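Local structure of beta-hexosaminidase (Neisseria gonorrhoeae, 6JTJ) at residues C[210-215]-C[279-284]; C[151-156]-C[373-378]; C[99-104]-C[348-353]; C[129-134]-C[186-191]. The protein catalyses hydrolysis of terminal non-reducing N-acetylhexosamine residues and probably serves peptidoglycan recycling by releasing N-acetylglucosamine from cell-wall fragments. One frame throughout, in Å; residues are numbered along the deposited sequence.

Interaction 1: residues C[210-215]-C[279-284]. With NAG (2-acetamido-2-deoxy-beta-D-glucopyranose), chain I.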
loop_
_atom_site.group_PDB
_atom_site.type_symbol
_atom_site.label_atom_id
_atom_site.label_comp_id
_atom_site.label_asym_id
_atom_site.label_seq_id
_atom_site.Cartn_x
_atom_site.Cartn_y
_atom_site.Cartn_z
ATOM N N LYS C 210 11.604 7.387 7.021
ATOM C CA LYS C 210 11.074 6.134 6.489
ATOM C C LYS C 210 11.244 6.116 4.973
ATOM O O LYS C 210 11.093 7.171 4.359
ATOM C CB LYS C 210 9.569 6.038 6.772
ATOM C CG LYS C 210 9.171 6.436 8.165
ATOM C CD LYS C 210 7.781 5.901 8.525
ATOM C CE LYS C 210 6.655 6.639 7.833
ATOM N NZ LYS C 210 5.409 6.550 8.668
ATOM N N HIS C 211 11.508 4.967 4.323
ATOM C CA HIS C 211 11.742 3.658 4.922
ATOM C C HIS C 211 13.122 3.233 4.469
ATOM O O HIS C 211 13.335 2.965 3.299
ATOM C CB HIS C 211 10.684 2.659 4.458
ATOM C CG HIS C 211 9.289 3.115 4.712
ATOM N ND1 HIS C 211 8.659 4.064 3.932
ATOM C CD2 HIS C 211 8.394 2.752 5.660
ATOM C CE1 HIS C 211 7.434 4.256 4.378
ATOM N NE2 HIS C 211 7.251 3.478 5.427
ATOM N N PHE C 212 14.065 3.211 5.405
ATOM C CA PHE C 212 15.476 3.009 5.102
ATOM C C PHE C 212 15.699 1.649 4.458
ATOM O O PHE C 212 15.193 0.650 4.966
ATOM C CB PHE C 212 16.303 3.071 6.389
ATOM C CG PHE C 212 17.766 2.827 6.174
ATOM C CD1 PHE C 212 18.608 3.875 5.816
ATOM C CD2 PHE C 212 18.294 1.573 6.324
ATOM C CE1 PHE C 212 19.943 3.668 5.601
ATOM C CE2 PHE C 212 19.656 1.352 6.128
ATOM C CZ PHE C 212 20.479 2.396 5.774
ATOM N N PRO C 213 16.515 1.582 3.398
ATOM C CA PRO C 213 17.301 2.605 2.737
ATOM C C PRO C 213 16.627 3.258 1.523
ATOM O O PRO C 213 17.312 3.973 0.759
ATOM C CB PRO C 213 18.517 1.816 2.274
ATOM C CG PRO C 213 17.925 0.502 1.877
ATOM C CD PRO C 213 16.796 0.255 2.824
ATOM N N GLY C 214 15.314 3.072 1.366
ATOM C CA GLY C 214 14.564 3.733 0.286
ATOM C C GLY C 214 13.565 2.804 -0.360
ATOM O O GLY C 214 13.936 1.817 -0.974
ATOM N N HIS C 215 12.289 3.131 -0.204
ATOM C CA HIS C 215 11.176 2.298 -0.662
ATOM C C HIS C 215 10.625 2.771 -2.020
ATOM O O HIS C 215 9.684 2.175 -2.564
ATOM C CB HIS C 215 10.062 2.385 0.390
ATOM C CG HIS C 215 9.129 1.214 0.422
ATOM N ND1 HIS C 215 8.448 0.765 -0.692
ATOM C CD2 HIS C 215 8.714 0.434 1.452
ATOM C CE1 HIS C 215 7.679 -0.259 -0.359
ATOM N NE2 HIS C 215 7.823 -0.485 0.936
ATOM N N GLN C 279 26.441 -2.308 9.239
ATOM C CA GLN C 279 27.546 -1.921 8.405
ATOM C C GLN C 279 27.251 -0.585 7.697
ATOM O O GLN C 279 28.096 0.320 7.697
ATOM C CB GLN C 279 27.870 -3.096 7.456
ATOM C CG GLN C 279 28.946 -2.891 6.409
ATOM C CD GLN C 279 29.133 -4.114 5.515
ATOM O OE1 GLN C 279 28.809 -5.245 5.899
ATOM N NE2 GLN C 279 29.646 -3.886 4.310
ATOM N N ILE C 280 26.060 -0.445 7.110
ATOM C CA ILE C 280 25.766 0.763 6.338
ATOM C C ILE C 280 25.219 1.883 7.212
ATOM O O ILE C 280 25.813 2.946 7.285
ATOM C CB ILE C 280 24.853 0.461 5.128
ATOM C CG1 ILE C 280 25.628 -0.395 4.111
ATOM C CG2 ILE C 280 24.419 1.738 4.437
ATOM C CD1 ILE C 280 24.761 -1.121 3.105
ATOM N N LEU C 281 24.104 1.644 7.899
ATOM C CA LEU C 281 23.477 2.706 8.680
ATOM C C LEU C 281 24.293 3.144 9.907
ATOM O O LEU C 281 24.477 4.333 10.121
ATOM C CB LEU C 281 22.049 2.298 9.094
ATOM C CG LEU C 281 21.213 3.341 9.834
ATOM C CD1 LEU C 281 21.177 4.675 9.104
ATOM C CD2 LEU C 281 19.794 2.815 10.066
ATOM N N ARG C 282 24.741 2.201 10.732
ATOM C CA ARG C 282 25.543 2.543 11.914
ATOM C C ARG C 282 26.947 2.978 11.519
ATOM O O ARG C 282 27.342 4.107 11.784
ATOM C CB ARG C 282 25.639 1.371 12.904
ATOM C CG ARG C 282 24.353 0.973 13.610
ATOM C CD ARG C 282 23.863 2.050 14.547
ATOM N NE ARG C 282 22.686 1.609 15.274
ATOM C CZ ARG C 282 21.726 2.408 15.740
ATOM N NH1 ARG C 282 21.764 3.716 15.567
ATOM N NH2 ARG C 282 20.717 1.880 16.423
ATOM N N ARG C 283 27.697 2.080 10.889
ATOM C CA ARG C 283 29.121 2.319 10.647
ATOM C C ARG C 283 29.378 3.378 9.596
ATOM O O ARG C 283 30.075 4.343 9.849
ATOM C CB ARG C 283 29.859 1.040 10.214
ATOM C CG ARG C 283 31.122 0.829 11.018
ATOM C CD ARG C 283 32.221 0.092 10.330
ATOM N NE ARG C 283 31.903 -0.996 9.427
ATOM C CZ ARG C 283 31.731 -0.844 8.120
ATOM N NH1 ARG C 283 31.758 0.371 7.567
ATOM N NH2 ARG C 283 31.493 -1.907 7.379
ATOM N N ASP C 284 28.845 3.165 8.404
ATOM C CA ASP C 284 29.129 4.024 7.277
ATOM C C ASP C 284 28.441 5.393 7.412
ATOM O O ASP C 284 29.066 6.433 7.190
ATOM C CB ASP C 284 28.710 3.308 6.008
ATOM C CG ASP C 284 29.342 3.881 4.779
ATOM O OD1 ASP C 284 29.607 5.101 4.747
ATOM O OD2 ASP C 284 29.529 3.113 3.813
HETATM C C1 NAG I . 4.496 0.232 8.098
HETATM C C2 NAG I . 4.420 1.494 7.227
HETATM C C3 NAG I . 5.117 2.647 7.911
HETATM C C4 NAG I . 4.615 2.816 9.343
HETATM C C5 NAG I . 4.831 1.553 10.153
HETATM C C6 NAG I . 4.161 1.657 11.526
HETATM C C7 NAG I . 4.577 1.689 4.737
HETATM C C8 NAG I . 3.254 2.332 4.764
HETATM N N2 NAG I . 5.039 1.318 5.936
HETATM O O1 NAG I . 3.468 -0.675 7.744
HETATM O O3 NAG I . 4.912 3.814 7.147
HETATM O O4 NAG I . 5.225 3.908 9.981
HETATM O O5 NAG I . 4.235 0.467 9.474
HETATM O O6 NAG I . 2.750 1.784 11.450
HETATM O O7 NAG I . 5.160 1.489 3.658
#
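At the C-terminal end of strand 208-212 in the (beta/alpha) barrel of this family 3 glycosidase, Phe212 packs on Leu281 and Ile280 of helix 274-284, while the two residues before it bind N-acetylglucosamine. Leu281 lays its CD2 methyl over one face of the Phe212 ring, a CH-pi contact 4.2 Å from the ring centroid and only 8° off the normal. On that same side Leu281 CB stands above the CZ corner, 3.7 Å from Phe212 CZ, whereas Ile280 CG2 comes to the ring edge, 4.2 Å from Phe212 CZ. Pro213 CB, reached through a cis peptide, covers the opposite face, clamping the ring between proline and leucine. With chi1 at 178° the Phe212 ring extends opposite its backbone N and reaches the helix, whereas the preceding side chains serve the sugar. His211 NE2 is hydrogen-bonded to NAG O3 at 2.9 Å, near the imidazole plane and fairly straight at 164°. Lys210 NZ donates to both O3 (3.2 Å) and O4 (3.0 Å) of NAG, its chain bent at chi3, and also forms a salt bridge to Glu107. His211 ND1 is held by Asp168, which should fix the imidazole rotation, and Lys210 CB lies over one imidazole face. These roles agree with the substrate-binding assignment predicted for both residues. Around the apolar patch, Phe212 and Leu281 share Val255 of strand 254-257, Phe244 of helix 242-249 meets Phe212 edge-to-face, and Leu281 also rests on Ile291 of strand 290-295.

Interaction 2: residues C[151-156]-C[373-378]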
loop_
_atom_site.group_PDB
_atom_site.type_symbol
_atom_site.label_atom_id
_atom_site.label_comp_id
_atom_site.label_asym_id
_atom_site.label_seq_id
_atom_site.Cartn_x
_atom_site.Cartn_y
_atom_site.Cartn_z
ATOM N N ALA C 151 3.046 18.507 14.744
ATOM C CA ALA C 151 3.644 18.125 16.015
ATOM C C ALA C 151 2.927 18.770 17.203
ATOM O O ALA C 151 2.620 18.090 18.182
ATOM C CB ALA C 151 5.131 18.487 16.030
ATOM N N THR C 152 2.638 20.064 17.106
ATOM C CA THR C 152 2.057 20.788 18.237
ATOM C C THR C 152 0.706 20.204 18.645
ATOM O O THR C 152 0.451 19.994 19.820
ATOM C CB THR C 152 1.918 22.291 17.952
ATOM O OG1 THR C 152 3.190 22.845 17.587
ATOM C CG2 THR C 152 1.406 23.016 19.199
ATOM N N GLU C 153 -0.151 19.914 17.676
ATOM C CA GLU C 153 -1.466 19.403 17.996
ATOM C C GLU C 153 -1.357 18.048 18.665
ATOM O O GLU C 153 -2.167 17.717 19.540
ATOM C CB GLU C 153 -2.346 19.341 16.739
ATOM C CG GLU C 153 -2.672 20.717 16.189
ATOM C CD GLU C 153 -3.599 20.707 14.979
ATOM O OE1 GLU C 153 -3.972 19.638 14.479
ATOM O OE2 GLU C 153 -3.949 21.796 14.501
ATOM N N LEU C 154 -0.378 17.244 18.243
ATOM C CA LEU C 154 -0.197 15.935 18.856
ATOM C C LEU C 154 0.420 16.073 20.236
ATOM O O LEU C 154 0.040 15.355 21.159
ATOM C CB LEU C 154 0.678 15.031 17.988
ATOM C CG LEU C 154 0.063 14.482 16.711
ATOM C CD1 LEU C 154 1.167 13.856 15.873
ATOM C CD2 LEU C 154 -1.020 13.463 17.021
ATOM N N SER C 155 1.356 17.004 20.373
ATOM C CA SER C 155 2.008 17.242 21.654
ATOM C C SER C 155 0.999 17.637 22.741
ATOM O O SER C 155 1.121 17.222 23.884
ATOM C CB SER C 155 3.077 18.320 21.513
ATOM O OG SER C 155 4.106 17.912 20.642
ATOM N N ALA C 156 -0.025 18.394 22.347
ATOM C CA ALA C 156 -1.105 18.777 23.259
ATOM C C ALA C 156 -1.858 17.596 23.815
ATOM O O ALA C 156 -2.526 17.738 24.841
ATOM C CB ALA C 156 -2.079 19.699 22.560
ATOM N N ALA C 373 -2.913 30.907 12.980
ATOM C CA ALA C 373 -2.678 31.236 11.570
ATOM C C ALA C 373 -1.980 30.093 10.844
ATOM O O ALA C 373 -2.282 29.797 9.672
ATOM C CB ALA C 373 -1.854 32.501 11.463
ATOM N N ALA C 374 -0.999 29.476 11.514
ATOM C CA ALA C 374 -0.315 28.321 10.929
ATOM C C ALA C 374 -1.330 27.230 10.631
ATOM O O ALA C 374 -1.306 26.641 9.544
ATOM C CB ALA C 374 0.785 27.820 11.871
ATOM N N GLN C 375 -2.207 26.970 11.594
ATOM C CA GLN C 375 -3.258 25.993 11.421
ATOM C C GLN C 375 -4.070 26.237 10.166
ATOM O O GLN C 375 -4.259 25.327 9.346
ATOM C CB GLN C 375 -4.198 25.976 12.616
ATOM C CG GLN C 375 -3.633 25.331 13.854
ATOM C CD GLN C 375 -4.614 25.412 15.000
ATOM O OE1 GLN C 375 -5.034 26.483 15.356
ATOM N NE2 GLN C 375 -4.951 24.294 15.596
ATOM N N ALA C 376 -4.529 27.469 9.991
ATOM C CA ALA C 376 -5.358 27.804 8.834
ATOM C C ALA C 376 -4.585 27.677 7.515
ATOM O O ALA C 376 -5.139 27.239 6.495
ATOM C CB ALA C 376 -5.948 29.203 8.983
ATOM N N PHE C 377 -3.317 28.069 7.519
ATOM C CA PHE C 377 -2.486 27.896 6.322
ATOM C C PHE C 377 -2.359 26.408 5.931
ATOM O O PHE C 377 -2.467 26.036 4.757
ATOM C CB PHE C 377 -1.097 28.480 6.556
ATOM C CG PHE C 377 -0.104 28.155 5.450
ATOM C CD1 PHE C 377 -0.131 28.832 4.248
ATOM C CD2 PHE C 377 0.847 27.156 5.619
ATOM C CE1 PHE C 377 0.784 28.537 3.242
ATOM C CE2 PHE C 377 1.763 26.844 4.611
ATOM C CZ PHE C 377 1.732 27.539 3.417
ATOM N N VAL C 378 -2.103 25.558 6.923
ATOM C CA VAL C 378 -1.898 24.126 6.676
ATOM C C VAL C 378 -3.228 23.508 6.223
ATOM O O VAL C 378 -3.266 22.762 5.262
ATOM C CB VAL C 378 -1.313 23.433 7.929
ATOM C CG1 VAL C 378 -1.331 21.926 7.781
ATOM C CG2 VAL C 378 0.114 23.917 8.174
#
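Glu153 and Gln375 join two helices of the barrel's exterior: helix 136-155, one of the helices packed around the (beta/alpha) core, and helix 369-382 near the C terminus. The helices are well separated at this level, with 9.5 Å between the CA atoms of Glu153 and Gln375, and a single polar bridge spans the distance. The tighter side belongs to Glu153, which is buried, rests against Phe118 and Phe371, and has its carboxylate oxygen OE2 shared with Thr119 OG1. Thr152, on the same helix, packs on Phe371 too and on Val362 and Met366 of helix 359-367. Along the other helix, Ala374 and Val378 turn to Val149, an earlier residue of helix 136-155, so the apolar seam between these helices lies beside the bridge. The looser side is that of Gln375, partly exposed; next to it Ala376 and Phe377 are exposed. Its CG stands anti to the carbonyl carbon (chi1 -74°) and the chain runs on extended, which carries the amide across to the acid, CG itself reaching 3.6 Å from Glu153 OE2. The Gln375 N-H, and probably the Thr119 hydroxyl, would favour a charged carboxylate at this buried position. Gln375 NE2 donates to Glu153 OE2 at 2.9 Å in an almost linear bond (175°) lying in the plane of its own amide; it meets the anti side of that oxygen, 30° out of the carboxylate plane.

Interaction 3: residues C[99-104]-C[348-353]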
loop_
_atom_site.group_PDB
_atom_site.type_symbol
_atom_site.label_atom_id
_atom_site.label_comp_id
_atom_site.label_asym_id
_atom_site.label_seq_id
_atom_site.Cartn_x
_atom_site.Cartn_y
_atom_site.Cartn_z
ATOM N N GLU C 99 8.503 7.464 31.566
ATOM C CA GLU C 99 7.184 7.260 31.015
ATOM C C GLU C 99 7.298 6.591 29.652
ATOM O O GLU C 99 8.211 6.879 28.872
ATOM C CB GLU C 99 6.440 8.584 30.921
ATOM C CG GLU C 99 6.247 9.246 32.288
ATOM C CD GLU C 99 5.543 10.587 32.222
ATOM O OE1 GLU C 99 5.681 11.280 31.202
ATOM O OE2 GLU C 99 4.866 10.972 33.201
ATOM N N LEU C 100 6.400 5.643 29.406
ATOM C CA LEU C 100 6.345 4.961 28.122
ATOM C C LEU C 100 6.246 6.000 27.002
ATOM O O LEU C 100 5.449 6.919 27.088
ATOM C CB LEU C 100 5.144 4.008 28.066
ATOM C CG LEU C 100 5.192 2.766 28.970
ATOM C CD1 LEU C 100 3.875 2.010 28.883
ATOM C CD2 LEU C 100 6.351 1.843 28.629
ATOM N N ILE C 101 7.082 5.842 25.977
ATOM C CA ILE C 101 7.062 6.709 24.802
ATOM C C ILE C 101 5.845 6.357 23.942
ATOM O O ILE C 101 5.554 5.194 23.713
ATOM C CB ILE C 101 8.360 6.548 23.976
ATOM C CG1 ILE C 101 9.550 7.132 24.739
ATOM C CG2 ILE C 101 8.237 7.202 22.609
ATOM C CD1 ILE C 101 9.537 8.631 24.922
ATOM N N ILE C 102 5.121 7.369 23.497
ATOM C CA ILE C 102 3.905 7.171 22.721
ATOM C C ILE C 102 4.083 7.768 21.323
ATOM O O ILE C 102 4.438 8.946 21.177
ATOM C CB ILE C 102 2.686 7.828 23.416
ATOM C CG1 ILE C 102 2.549 7.299 24.856
ATOM C CG2 ILE C 102 1.416 7.569 22.619
ATOM C CD1 ILE C 102 1.415 7.921 25.651
ATOM N N ALA C 103 3.829 6.956 20.308
ATOM C CA ALA C 103 3.975 7.387 18.921
ATOM C C ALA C 103 2.718 7.152 18.104
ATOM O O ALA C 103 1.810 6.431 18.521
ATOM C CB ALA C 103 5.150 6.676 18.274
ATOM N N VAL C 104 2.671 7.817 16.952
ATOM C CA VAL C 104 1.571 7.682 15.990
ATOM C C VAL C 104 2.084 8.003 14.577
ATOM O O VAL C 104 3.098 8.680 14.412
ATOM C CB VAL C 104 0.401 8.620 16.352
ATOM C CG1 VAL C 104 0.764 10.078 16.086
ATOM C CG2 VAL C 104 -0.868 8.243 15.609
ATOM N N GLY C 348 19.126 6.041 26.280
ATOM C CA GLY C 348 19.363 7.345 25.675
ATOM C C GLY C 348 18.626 7.506 24.355
ATOM O O GLY C 348 18.126 8.594 24.035
ATOM N N ARG C 349 18.574 6.430 23.571
ATOM C CA ARG C 349 17.847 6.442 22.302
ATOM C C ARG C 349 16.341 6.666 22.492
ATOM O O ARG C 349 15.740 7.424 21.744
ATOM C CB ARG C 349 18.137 5.158 21.512
ATOM C CG ARG C 349 19.507 5.192 20.866
ATOM C CD ARG C 349 19.927 3.869 20.255
ATOM N NE ARG C 349 21.246 4.000 19.633
ATOM C CZ ARG C 349 22.017 2.986 19.281
ATOM N NH1 ARG C 349 21.614 1.735 19.463
ATOM N NH2 ARG C 349 23.196 3.214 18.733
ATOM N N TRP C 350 15.729 5.988 23.456
ATOM C CA TRP C 350 14.335 6.277 23.806
ATOM C C TRP C 350 14.186 7.727 24.296
ATOM O O TRP C 350 13.238 8.418 23.945
ATOM C CB TRP C 350 13.840 5.372 24.940
ATOM C CG TRP C 350 13.267 3.998 24.608
ATOM C CD1 TRP C 350 13.712 2.799 25.096
ATOM C CD2 TRP C 350 12.100 3.694 23.826
ATOM N NE1 TRP C 350 12.918 1.782 24.648
ATOM C CE2 TRP C 350 11.907 2.298 23.889
ATOM C CE3 TRP C 350 11.200 4.465 23.092
ATOM C CZ2 TRP C 350 10.867 1.655 23.228
ATOM C CZ3 TRP C 350 10.148 3.823 22.441
ATOM C CH2 TRP C 350 9.994 2.437 22.512
ATOM N N GLN C 351 15.097 8.161 25.160
ATOM C CA GLN C 351 14.945 9.445 25.828
ATOM C C GLN C 351 15.052 10.613 24.863
ATOM O O GLN C 351 14.345 11.599 25.011
ATOM C CB GLN C 351 15.959 9.614 26.987
ATOM C CG GLN C 351 15.706 10.873 27.860
ATOM C CD GLN C 351 14.217 11.164 28.255
ATOM O OE1 GLN C 351 13.365 10.270 28.409
ATOM N NE2 GLN C 351 13.907 12.452 28.402
ATOM N N TYR C 352 15.932 10.495 23.881
ATOM C CA TYR C 352 16.038 11.488 22.819
ATOM C C TYR C 352 14.684 11.743 22.117
ATOM O O TYR C 352 14.430 12.849 21.658
ATOM C CB TYR C 352 17.086 11.038 21.807
ATOM C CG TYR C 352 17.452 12.071 20.759
ATOM C CD1 TYR C 352 18.153 13.235 21.098
ATOM C CD2 TYR C 352 17.118 11.874 19.428
ATOM C CE1 TYR C 352 18.502 14.171 20.130
ATOM C CE2 TYR C 352 17.461 12.792 18.459
ATOM C CZ TYR C 352 18.141 13.941 18.806
ATOM O OH TYR C 352 18.456 14.840 17.813
ATOM N N MET C 353 13.803 10.741 22.086
ATOM C CA MET C 353 12.484 10.884 21.448
ATOM C C MET C 353 11.395 11.490 22.336
ATOM O O MET C 353 10.297 11.747 21.853
ATOM C CB MET C 353 12.009 9.525 20.933
ATOM C CG MET C 353 12.881 8.955 19.814
ATOM S SD MET C 353 12.192 7.439 19.124
ATOM C CE MET C 353 11.920 6.405 20.564
#
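Ile101, the first residue of strand 101-108, brings this strand against Trp350 and Met353 of helix 346-352 and the turn after it. Along 99-104, Glu99 and Leu100 lead in: the carbonyl of Glu99 accepts a hydrogen bond from Arg44, and the Leu100 side chain points away from the helix to pack on Ile69 and Ile92. Ile101 then turns toward the helix and carries the contact. Its CG1 lies 3.5 Å from Trp350 CE3, and its CB stands 3.6 Å from both CE3 and CZ3 of Trp350, so the isoleucine touches the benzene part of the indole obliquely. The terminal methyl CD1 continues past the ring to within 3.8 Å of the Trp350 carbonyl O, while CG2 lies 3.9 Å from Trp350 CZ3 and more loosely, at 4.3 Å, from Met353 CE. CG1 lies beside the backbone N (chi1 -69°) and CG2 anti to it, which brings both branches onto the indole. The far end of the indole is held by Trp350 NE1 donating to the carbonyl of Gly45. Ile102 points the other way, onto Thr89 and Ile92 of helix 82-94, and Ala103 continues the parallel ladder with strand 69-74 through Ile72 and Leu74. Such alternation, one residue inward and the next onto a flanking helix, is that of a strand in a (beta/alpha) barrel. Helix 346-352 here lies across the N-terminal ends of the strands, closing the bottom of the barrel, at the end opposite the strand ends that carry the sugar-binding residues.

Interaction 4: residues C[129-134]-C[186-191]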
loop_
_atom_site.group_PDB
_atom_site.type_symbol
_atom_site.label_atom_id
_atom_site.label_comp_id
_atom_site.label_asym_id
_atom_site.label_seq_id
_atom_site.Cartn_x
_atom_site.Cartn_y
_atom_site.Cartn_z
ATOM N N GLN C 129 5.205 19.886 -4.797
ATOM C CA GLN C 129 4.567 20.639 -5.872
ATOM C C GLN C 129 4.785 22.143 -5.682
ATOM O O GLN C 129 4.965 22.864 -6.663
ATOM C CB GLN C 129 3.073 20.316 -5.943
ATOM C CG GLN C 129 2.822 18.924 -6.458
ATOM C CD GLN C 129 1.370 18.495 -6.338
ATOM O OE1 GLN C 129 0.634 18.919 -5.441
ATOM N NE2 GLN C 129 0.946 17.654 -7.260
ATOM N N ILE C 130 4.724 22.617 -4.436
ATOM C CA ILE C 130 5.055 24.003 -4.124
ATOM C C ILE C 130 6.515 24.272 -4.501
ATOM O O ILE C 130 6.832 25.313 -5.056
ATOM C CB ILE C 130 4.837 24.325 -2.639
ATOM C CG1 ILE C 130 3.359 24.285 -2.307
ATOM C CG2 ILE C 130 5.394 25.700 -2.305
ATOM C CD1 ILE C 130 3.034 24.360 -0.831
ATOM N N TRP C 131 7.395 23.311 -4.251
ATOM C CA TRP C 131 8.803 23.436 -4.630
ATOM C C TRP C 131 8.938 23.683 -6.133
ATOM O O TRP C 131 9.639 24.606 -6.562
ATOM C CB TRP C 131 9.567 22.168 -4.224
ATOM C CG TRP C 131 10.982 22.051 -4.670
ATOM C CD1 TRP C 131 11.424 21.753 -5.905
ATOM C CD2 TRP C 131 12.151 22.162 -3.845
ATOM N NE1 TRP C 131 12.798 21.697 -5.927
ATOM C CE2 TRP C 131 13.264 21.957 -4.670
ATOM C CE3 TRP C 131 12.357 22.443 -2.492
ATOM C CZ2 TRP C 131 14.564 21.989 -4.195
ATOM C CZ3 TRP C 131 13.669 22.488 -2.018
ATOM C CH2 TRP C 131 14.746 22.258 -2.869
ATOM N N ASP C 132 8.283 22.841 -6.925
ATOM C CA ASP C 132 8.342 22.957 -8.374
ATOM C C ASP C 132 7.746 24.276 -8.885
ATOM O O ASP C 132 8.269 24.857 -9.812
ATOM C CB ASP C 132 7.602 21.802 -9.043
ATOM C CG ASP C 132 8.331 20.486 -8.916
ATOM O OD1 ASP C 132 9.534 20.480 -8.591
ATOM O OD2 ASP C 132 7.692 19.449 -9.145
ATOM N N LYS C 133 6.663 24.725 -8.270
ATOM C CA LYS C 133 5.887 25.845 -8.779
ATOM C C LYS C 133 6.324 27.205 -8.229
ATOM O O LYS C 133 6.495 28.141 -8.995
ATOM C CB LYS C 133 4.412 25.636 -8.454
ATOM C CG LYS C 133 3.485 26.558 -9.219
ATOM C CD LYS C 133 2.139 26.683 -8.536
ATOM C CE LYS C 133 1.229 27.621 -9.354
ATOM N NZ LYS C 133 0.082 28.196 -8.601
ATOM N N ASP C 134 6.454 27.316 -6.908
ATOM C CA ASP C 134 6.808 28.573 -6.256
ATOM C C ASP C 134 8.243 28.620 -5.747
ATOM O O ASP C 134 8.655 29.622 -5.188
ATOM C CB ASP C 134 5.885 28.827 -5.079
ATOM C CG ASP C 134 4.442 28.879 -5.480
ATOM O OD1 ASP C 134 4.164 29.018 -6.684
ATOM O OD2 ASP C 134 3.586 28.785 -4.586
ATOM N N PRO C 186 16.270 13.707 -5.013
ATOM C CA PRO C 186 16.850 13.575 -3.661
ATOM C C PRO C 186 17.174 14.888 -2.955
ATOM O O PRO C 186 16.958 15.001 -1.753
ATOM C CB PRO C 186 18.120 12.749 -3.895
ATOM C CG PRO C 186 18.326 12.675 -5.369
ATOM C CD PRO C 186 16.985 12.868 -6.007
ATOM N N GLU C 187 17.593 15.909 -3.695
ATOM C CA GLU C 187 17.853 17.226 -3.088
ATOM C C GLU C 187 16.586 17.882 -2.572
ATOM O O GLU C 187 16.558 18.452 -1.483
ATOM C CB GLU C 187 18.552 18.178 -4.073
ATOM C CG GLU C 187 19.025 19.486 -3.368
ATOM C CD GLU C 187 20.101 19.286 -2.284
ATOM O OE1 GLU C 187 20.842 18.268 -2.290
ATOM O OE2 GLU C 187 20.214 20.172 -1.405
ATOM N N ALA C 188 15.526 17.827 -3.363
ATOM C CA ALA C 188 14.248 18.369 -2.905
ATOM C C ALA C 188 13.750 17.605 -1.666
ATOM O O ALA C 188 13.273 18.201 -0.696
ATOM C CB ALA C 188 13.214 18.293 -4.020
ATOM N N VAL C 189 13.866 16.285 -1.705
ATOM C CA VAL C 189 13.385 15.470 -0.574
ATOM C C VAL C 189 14.150 15.843 0.696
ATOM O O VAL C 189 13.556 16.115 1.730
ATOM C CB VAL C 189 13.498 13.966 -0.866
ATOM C CG1 VAL C 189 13.212 13.145 0.397
ATOM C CG2 VAL C 189 12.539 13.573 -1.980
ATOM N N ALA C 190 15.464 15.892 0.591
ATOM C CA ALA C 190 16.321 16.192 1.748
ATOM C C ALA C 190 15.997 17.538 2.325
ATOM O O ALA C 190 15.772 17.679 3.527
ATOM C CB ALA C 190 17.797 16.126 1.361
ATOM N N ARG C 191 15.891 18.542 1.473
ATOM C CA ARG C 191 15.652 19.896 1.977
ATOM C C ARG C 191 14.247 20.077 2.550
ATOM O O ARG C 191 14.081 20.712 3.595
ATOM C CB ARG C 191 15.973 20.936 0.894
ATOM C CG ARG C 191 17.477 20.893 0.471
ATOM C CD ARG C 191 18.239 22.074 1.048
ATOM N NE ARG C 191 18.126 22.303 2.482
ATOM C CZ ARG C 191 19.001 21.958 3.434
ATOM N NH1 ARG C 191 20.091 21.255 3.168
ATOM N NH2 ARG C 191 18.753 22.334 4.692
#
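Trp131 on helix 124-134 lies against the first turns of helix 186-202, meeting Ala188 and Arg191. The principal interaction is CH-pi: Ala188 CB sits over one face of the indole, 3.9 Å from the centroid of its five-membered ring and 19° off the normal. The same methyl is 3.7 Å from Trp131 CE2, while the six-membered ring reaches over the backbone, CZ2 lying 3.9 Å from Ala188 CA. CG anti to the backbone N (chi1 173°) swings the indole out from its own helix to lie flat on the alanine. Further apolar packing is lighter. Trp131 CZ3 approaches Arg191 CB at 4.0 Å, one turn on from Ala188, and the rest of the arginine bends away at chi2 and chi3, where Arg191 NE makes a long, weak ion pair with Glu140. Polar links between the segments are absent; instead His183, from the loop before helix 186-202, serves both sides, hydrogen-bonding Asp132 OD1, meeting the Trp131 ring with its own ring inclined to it, and touching Ala188. The helix segments cross at 114°, with axes 11.3 Å apart, a distance the indole spans. Helix 136-155 lies beside them, its Ala136 and Ala139 touching Trp131, while the other side of helix 186-202 packs through Val189 and Ala190 on helix 242-249, making this an outer helix layer contact.

Overall arrangement
From the N terminus, residues 99-104 open interaction 3, and 129-134 open interaction 4, which closes first, at 186-191, inside the loop of interaction 3. Interaction 2 starts between them at 151-156 and crosses both, closing last at 373-378. Interaction 1 follows interaction 4 in series, helix 186-202 leading into strand 208-212, and nests within the loops of 2 and 3. Interactions 1 and 3 reach the same sheet and meet where Arg282 and Arg349 gather round Asp320; Leu154 packs on Val104 between interactions 2 and 3. Together they tie the barrel strands to its bottom helix, its surrounding helices and the C-terminal helix.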